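Local coordinates for protein putative serine phosphatase (Pseudomonas aeruginosa, PDB 6K4E) that probably removes phosphate from phosphorylated protein substrates as a magnesium-dependent PP2C-type phosphatase in the SiaABC pathway controlling biofilm formation, at residues 64-68 and 69-73. Sequence-based numbering, arbitrary orientation.
Sequences IQRAI and LPDRQ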
ATOM      1  N   ILE B  64       4.452   7.017   7.625  1.00 42.55           N
ATOM      2  CA  ILE B  64       3.466   6.708   6.588  1.00 41.88           C
ATOM      3  C   ILE B  64       2.465   5.691   7.161  1.00 45.40           C
ATOM      4  O   ILE B  64       1.261   5.920   7.082  1.00 45.60           O
ATOM      5  CB  ILE B  64       4.117   6.241   5.240  1.00 45.02           C
ATOM      6  CG1 ILE B  64       4.936   7.391   4.586  1.00 46.75           C
ATOM      7  CG2 ILE B  64       3.039   5.726   4.258  1.00 44.61           C
ATOM      8  CD1 ILE B  64       5.941   6.994   3.535  1.00 55.36           C
ATOM      9  N   GLN B  65       2.957   4.598   7.766  1.00 41.44           N
ATOM     10  CA  GLN B  65       2.076   3.571   8.347  1.00 40.01           C
ATOM     11  C   GLN B  65       1.203   4.120   9.508  1.00 44.89           C
ATOM     12  O   GLN B  65       0.044   3.758   9.600  1.00 44.89           O
ATOM     13  CB  GLN B  65       2.855   2.313   8.743  1.00 40.47           C
ATOM     14  CG  GLN B  65       1.961   1.185   9.259  1.00 49.62           C
ATOM     15  CD  GLN B  65       2.657  -0.140   9.253  1.00 50.23           C
ATOM     16  OE1 GLN B  65       3.674  -0.329   9.910  1.00 40.16           O
ATOM     17  NE2 GLN B  65       2.109  -1.096   8.528  1.00 35.55           N
ATOM     18  N   ARG B  66       1.725   5.017  10.341  1.00 41.27           N
ATOM     19  CA  ARG B  66       0.945   5.624  11.434  1.00 40.52           C
ATOM     20  C   ARG B  66      -0.186   6.513  10.909  1.00 45.31           C
ATOM     21  O   ARG B  66      -1.269   6.551  11.486  1.00 43.86           O
ATOM     22  CB  ARG B  66       1.860   6.416  12.375  1.00 39.87           C
ATOM     23  CG  ARG B  66       2.557   5.506  13.381  1.00 48.96           C
ATOM     24  CD  ARG B  66       3.354   6.278  14.416  1.00 70.39           C
ATOM     25  NE  ARG B  66       3.873   5.374  15.442  1.00 94.97           N
ATOM     26  CZ  ARG B  66       3.220   5.027  16.548  1.00118.91           C
ATOM     27  NH1 ARG B  66       2.015   5.526  16.803  1.00106.56           N
ATOM     28  NH2 ARG B  66       3.773   4.185  17.414  1.00111.75           N
ATOM     29  N   ALA B  67       0.060   7.190   9.781  1.00 45.43           N
ATOM     30  CA  ALA B  67      -0.910   8.060   9.109  1.00 46.47           C
ATOM     31  C   ALA B  67      -2.158   7.321   8.583  1.00 49.24           C
ATOM     32  O   ALA B  67      -3.213   7.937   8.404  1.00 49.61           O
ATOM     33  CB  ALA B  67      -0.237   8.838   7.992  1.00 47.99           C
ATOM     34  N   ILE B  68      -2.056   6.013   8.387  1.00 44.31           N
ATOM     35  CA  ILE B  68      -3.200   5.236   7.908  1.00 43.75           C
ATOM     36  C   ILE B  68      -4.008   4.621   9.107  1.00 42.71           C
ATOM     37  O   ILE B  68      -5.029   3.981   8.881  1.00 39.96           O
ATOM     38  CB  ILE B  68      -2.802   4.191   6.807  1.00 46.62           C
ATOM     39  CG1 ILE B  68      -1.962   3.021   7.372  1.00 46.78           C
ATOM     40  CG2 ILE B  68      -2.125   4.855   5.626  1.00 46.88           C
ATOM     41  CD1 ILE B  68      -2.553   1.676   7.187  1.00 49.82           C
ATOM     42  N   LEU B  69      -3.564   4.869  10.366  1.00 38.76           N
ATOM     43  CA  LEU B  69      -4.223   4.352  11.575  1.00 38.13           C
ATOM     44  C   LEU B  69      -5.296   5.313  12.110  1.00 42.86           C
ATOM     45  O   LEU B  69      -5.065   6.510  12.086  1.00 44.06           O
ATOM     46  CB  LEU B  69      -3.216   3.970  12.676  1.00 37.91           C
ATOM     47  CG  LEU B  69      -2.050   3.039  12.254  1.00 41.52           C
ATOM     48  CD1 LEU B  69      -0.995   2.977  13.336  1.00 41.61           C
ATOM     49  CD2 LEU B  69      -2.531   1.652  11.848  1.00 39.31           C
ATOM     50  N   PRO B  70      -6.477   4.815  12.584  1.00 40.02           N
ATOM     51  CA  PRO B  70      -7.554   5.732  13.039  1.00 40.06           C
ATOM     52  C   PRO B  70      -7.493   6.221  14.497  1.00 45.76           C
ATOM     53  O   PRO B  70      -8.530   6.489  15.089  1.00 46.97           O
ATOM     54  CB  PRO B  70      -8.817   4.906  12.781  1.00 41.15           C
ATOM     55  CG  PRO B  70      -8.375   3.499  13.061  1.00 43.94           C
ATOM     56  CD  PRO B  70      -6.941   3.407  12.596  1.00 39.42           C
ATOM     57  N   ASP B  71      -6.287   6.392  15.053  1.00 44.85           N
ATOM     58  CA  ASP B  71      -6.014   6.871  16.429  1.00 45.62           C
ATOM     59  C   ASP B  71      -6.822   8.066  16.909  1.00 46.12           C
ATOM     60  O   ASP B  71      -7.404   8.018  17.991  1.00 45.74           O
ATOM     61  CB  ASP B  71      -4.524   7.228  16.547  1.00 49.57           C
ATOM     62  CG  ASP B  71      -3.656   6.008  16.452  1.00 70.44           C
ATOM     63  OD1 ASP B  71      -4.212   4.909  16.275  1.00 70.89           O
ATOM     64  OD2 ASP B  71      -2.420   6.149  16.572  1.00 81.35           O
ATOM     65  N   ARG B  72      -6.783   9.157  16.129  1.00 40.80           N
ATOM     66  CA  ARG B  72      -7.425  10.439  16.389  1.00 41.45           C
ATOM     67  C   ARG B  72      -8.935  10.285  16.509  1.00 46.45           C
ATOM     68  O   ARG B  72      -9.527  10.797  17.454  1.00 47.51           O
ATOM     69  CB  ARG B  72      -7.058  11.453  15.288  1.00 44.87           C
ATOM     70  CG  ARG B  72      -7.629  12.861  15.500  1.00 65.48           C
ATOM     71  CD  ARG B  72      -7.835  13.628  14.200  1.00 84.98           C
ATOM     72  NE  ARG B  72      -8.539  14.895  14.431  1.00103.41           N
ATOM     73  CZ  ARG B  72      -7.965  16.096  14.419  1.00121.61           C
ATOM     74  NH1 ARG B  72      -6.670  16.218  14.154  1.00110.09           N
ATOM     75  NH2 ARG B  72      -8.686  17.186  14.651  1.00107.40           N
ATOM     76  N   GLN B  73      -9.543   9.604  15.533  1.00 42.75           N
ATOM     77  CA  GLN B  73     -10.966   9.322  15.425  1.00 42.41           C
ATOM     78  C   GLN B  73     -11.407   8.446  16.600  1.00 45.87           C
ATOM     79  O   GLN B  73     -12.401   8.774  17.263  1.00 46.38           O
ATOM     80  CB  GLN B  73     -11.272   8.669  14.069  1.00 43.36           C
ATOM     81  CG  GLN B  73     -10.803   9.503  12.876  1.00 51.97           C
ATOM     82  CD  GLN B  73      -9.455   9.036  12.322  1.00 73.63           C
ATOM     83  OE1 GLN B  73      -8.375   9.299  12.889  1.00 58.07           O
ATOM     84  NE2 GLN B  73      -9.486   8.346  11.178  1.00 73.50           N
TER
HETATM   85  O   HOH W   1      -1.493   7.528  14.229  1.00 69.13           O
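The carbonyl oxygen of Arg66 is gripped by two donors near the C-terminal end of helix 49-67. Leu69 N reaches Arg66 O at 3.1 Å with a fairly straight N-H···O angle of 158°, closing a type I turn over Ala67 and Ile68. A water gives its second donor, 2.9 Å from Arg66 O, and the same water donates to Asp71 OD2, also at 2.9 Å. The last turn of one helix is thereby bridged to the first turn of the next, helix 71-77. Asp71 divides its carboxylate: OD2 takes the water, while OD1 is hydrogen-bonded to the hydroxyl of Tyr97, which should limit rotation of the group. The Arg66 guanidinium stands obliquely near OD2, with NH1 still 4.5 Å from it, too far for a salt bridge, though the opposite charges may still attract at this range.

Leu69 folds back over the helix end it has just left. With CG beside its own backbone N (chi1 -51°), the branch point sits 3.5 Å from Gln65 O, and CD1 runs alongside the Arg66 backbone, 3.8 Å from its CA.

The junction between helix 49-67 and helix 71-77 packs against the outermost strands of both five-stranded sheets of the PP2C fold, 82-87 and 95-101, against helix 117-138 and against the second subunit. Leu69 packs on Trp86 of strand 82-87 and on Phe96 and Tyr97 of strand 95-101; Ile68 meets Met125 of helix 117-138 and Met157 of the second subunit.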